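Side-chain contact in vivid PAS protein VVD (Neurospora crassa, PDB 3D72), which acts as a blue-light photoreceptor of the LOV type, binding a flavin-adenine dinucleotide and forming a rapidly exchanging dimer after light activation: residues A[97-102]-A[110-115]. The protein carries 1 engineered substitution. Numbering follows the deposited sequence.
Sequences INTMRK and VQVEVV. With FAD (flavin-adenine dinucleotide), chain C.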
# COMPACT_ATOMS: atom_id res chain seq x y z
N ILE A 97 -10.50 16.98 -21.99
CA ILE A 97 -10.65 15.60 -22.43
C ILE A 97 -9.45 15.17 -23.26
O ILE A 97 -8.96 14.05 -23.10
CB ILE A 97 -11.94 15.42 -23.25
CG1 ILE A 97 -13.13 15.81 -22.38
CG2 ILE A 97 -12.09 13.96 -23.67
CD1 ILE A 97 -14.47 15.76 -23.06
N ASN A 98 -8.95 16.05 -24.09
CA ASN A 98 -7.80 15.70 -24.90
C ASN A 98 -6.57 15.49 -24.01
O ASN A 98 -5.76 14.61 -24.27
CB ASN A 98 -7.52 16.77 -25.94
CG ASN A 98 -6.42 16.38 -26.88
OD1 ASN A 98 -6.47 15.32 -27.51
ND2 ASN A 98 -5.40 17.22 -26.98
N THR A 99 -6.46 16.30 -22.96
CA THR A 99 -5.35 16.17 -22.03
C THR A 99 -5.35 14.79 -21.38
O THR A 99 -4.31 14.14 -21.26
CB THR A 99 -5.41 17.25 -20.93
OG1 THR A 99 -5.11 18.53 -21.50
CG2 THR A 99 -4.41 16.95 -19.82
N MET A 100 -6.53 14.33 -20.95
CA MET A 100 -6.65 13.01 -20.32
C MET A 100 -6.32 11.92 -21.33
O MET A 100 -5.55 11.00 -21.04
CB MET A 100 -8.08 12.77 -19.82
CG MET A 100 -8.50 13.62 -18.62
SD MET A 100 -10.10 13.11 -17.94
CE MET A 100 -11.22 13.81 -19.11
N ARG A 101 -6.91 12.03 -22.51
CA ARG A 101 -6.70 11.04 -23.56
C ARG A 101 -5.23 10.86 -23.91
O ARG A 101 -4.73 9.73 -23.97
CB ARG A 101 -7.48 11.45 -24.80
CG ARG A 101 -7.77 10.30 -25.73
CD ARG A 101 -7.72 10.77 -27.16
NE ARG A 101 -6.60 11.68 -27.35
CZ ARG A 101 -6.11 12.04 -28.53
NH1 ARG A 101 -5.08 12.88 -28.61
NH2 ARG A 101 -6.64 11.54 -29.64
N LYS A 102 -4.51 11.96 -24.12
CA LYS A 102 -3.10 11.86 -24.48
C LYS A 102 -2.24 11.27 -23.37
O LYS A 102 -1.34 10.48 -23.65
CB LYS A 102 -2.57 13.23 -24.92
CG LYS A 102 -3.19 13.70 -26.22
CD LYS A 102 -2.49 14.91 -26.80
CE LYS A 102 -2.75 16.15 -25.97
NZ LYS A 102 -2.14 17.36 -26.60
N VAL A 110 -1.39 12.11 -14.91
CA VAL A 110 -2.12 13.33 -15.20
C VAL A 110 -3.10 13.66 -14.09
O VAL A 110 -3.61 12.77 -13.40
CB VAL A 110 -2.86 13.22 -16.55
CG1 VAL A 110 -4.00 12.23 -16.44
CG2 VAL A 110 -3.36 14.58 -17.00
N GLN A 111 -3.37 14.95 -13.91
CA GLN A 111 -4.28 15.41 -12.89
C GLN A 111 -5.09 16.53 -13.52
O GLN A 111 -4.52 17.46 -14.09
CB GLN A 111 -3.47 15.91 -11.70
CG GLN A 111 -4.21 16.01 -10.40
CD GLN A 111 -3.26 16.12 -9.21
OE1 GLN A 111 -3.14 15.21 -8.40
NE2 GLN A 111 -2.56 17.25 -9.13
N VAL A 112 -6.41 16.42 -13.45
CA VAL A 112 -7.27 17.44 -14.04
C VAL A 112 -8.56 17.63 -13.26
O VAL A 112 -8.88 16.85 -12.37
CB VAL A 112 -7.68 17.07 -15.50
CG1 VAL A 112 -6.45 16.80 -16.34
CG2 VAL A 112 -8.60 15.85 -15.49
N GLU A 113 -9.26 18.72 -13.56
CA GLU A 113 -10.56 18.97 -12.96
C GLU A 113 -11.50 18.80 -14.15
O GLU A 113 -11.31 19.42 -15.19
CB GLU A 113 -10.67 20.40 -12.41
CG GLU A 113 -9.96 20.62 -11.10
CD GLU A 113 -10.58 21.75 -10.31
OE1 GLU A 113 -10.94 22.76 -10.95
OE2 GLU A 113 -10.71 21.62 -9.08
N VAL A 114 -12.49 17.94 -14.00
CA VAL A 114 -13.42 17.70 -15.09
C VAL A 114 -14.86 17.71 -14.59
O VAL A 114 -15.16 17.20 -13.52
CB VAL A 114 -13.12 16.34 -15.79
CG1 VAL A 114 -13.28 15.19 -14.81
CG2 VAL A 114 -14.06 16.15 -16.98
N VAL A 115 -15.74 18.31 -15.37
CA VAL A 115 -17.14 18.35 -15.00
C VAL A 115 -17.72 16.95 -15.19
O VAL A 115 -17.57 16.36 -16.26
CB VAL A 115 -17.93 19.36 -15.85
CG1 VAL A 115 -19.42 19.23 -15.56
CG2 VAL A 115 -17.46 20.77 -15.54
PA FAD C . -12.19 11.22 -26.96
O1A FAD C . -13.51 10.54 -26.90
O2A FAD C . -11.32 10.93 -28.12
O5B FAD C . -12.44 12.78 -26.83
C5B FAD C . -11.39 13.76 -26.87
C4B FAD C . -12.04 15.13 -26.98
O4B FAD C . -10.98 16.10 -27.09
C3B FAD C . -12.97 15.32 -28.20
O3B FAD C . -14.26 15.77 -27.89
C2B FAD C . -12.22 16.27 -29.13
O2B FAD C . -12.98 17.22 -29.84
C1B FAD C . -11.12 16.90 -28.27
N9A FAD C . -9.82 16.94 -28.89
C8A FAD C . -9.07 15.88 -29.33
N7A FAD C . -7.92 16.22 -29.87
C5A FAD C . -7.93 17.60 -29.81
C6A FAD C . -6.96 18.58 -30.23
N6A FAD C . -5.81 18.23 -30.82
N1A FAD C . -7.25 19.90 -30.02
C2A FAD C . -8.43 20.22 -29.42
N3A FAD C . -9.40 19.39 -28.98
C4A FAD C . -9.06 18.05 -29.23
N1 FAD C . -13.20 10.63 -16.94
C2 FAD C . -14.15 11.29 -16.21
O2 FAD C . -14.88 12.17 -16.71
N3 FAD C . -14.30 10.98 -14.85
C4 FAD C . -13.56 10.02 -14.16
O4 FAD C . -13.77 9.84 -12.94
C4X FAD C . -12.58 9.36 -14.92
N5 FAD C . -11.80 8.36 -14.29
C5X FAD C . -10.85 7.72 -15.06
C6 FAD C . -10.05 6.70 -14.45
C7 FAD C . -9.11 6.00 -15.16
C7M FAD C . -8.29 4.94 -14.40
C8 FAD C . -8.94 6.22 -16.55
C8M FAD C . -7.94 5.46 -17.39
C9 FAD C . -9.73 7.24 -17.19
C9A FAD C . -10.69 7.99 -16.47
N10 FAD C . -11.50 9.03 -17.08
C10 FAD C . -12.46 9.66 -16.31
C1' FAD C . -11.35 9.44 -18.50
C2' FAD C . -12.07 8.71 -19.61
O2' FAD C . -12.10 7.31 -19.29
C3' FAD C . -11.35 9.04 -20.93
O3' FAD C . -10.00 8.58 -20.84
C4' FAD C . -11.33 10.57 -21.25
O4' FAD C . -12.66 11.01 -21.47
C5' FAD C . -10.46 10.92 -22.47
O5' FAD C . -10.47 9.87 -23.45
P FAD C . -11.62 9.70 -24.52
O1P FAD C . -11.48 8.34 -25.05
O2P FAD C . -12.94 10.03 -23.92
O3P FAD C . -11.34 10.75 -25.70
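Met100 lays its side chain over Val112, with its CG 3.8 Å from Val112 CG2 in an oblique crossing. This is a helix-on-sheet contact of the PAS (LOV) fold: segment 97-102 of helix 94-106 runs nearly antiparallel (160°) to segment 110-115 of strand 110-117, an outermost strand of the sheet within this chain. Farther out, the methionine chain bends at its last torsion (chi3 -77°), which brings the methyl toward Val114, with Met100 CE 4.3 Å from Val114 CG2. The same end faces the cofactor: Met100 SD lies 3.9 Å from FAD C1' and Met100 CE equally far from FAD C4', packing the thioether against the ribityl chain. Val114 belongs to the pocket as well, its CG1 lying 3.9 Å from the flavin carbonyl oxygen O2.

One residue back on the helix, Thr99 splits its two branches. With OG1 beside the backbone N (chi1 -71°), the hydroxyl stays with the helix, hydrogen-bonded to Asn95 O, while the methyl is left for the strand. On the neighbouring strand 123-134, Met130, Leu128 and Asn126 pair through backbone hydrogen bonds with Val110, Val112 and Val114.

The same helix also meets the adenosine half of the FAD. Asn98 packs by it, its CB 3.7 Å from FAD N9A; an alanine here would remove the amide lying against the adenine and would probably leave that base freer to shift. Back at the strand, Thr99 CG2 meets Val110 CG2 at 3.8 Å and Val112 CG1 at 4.0 Å.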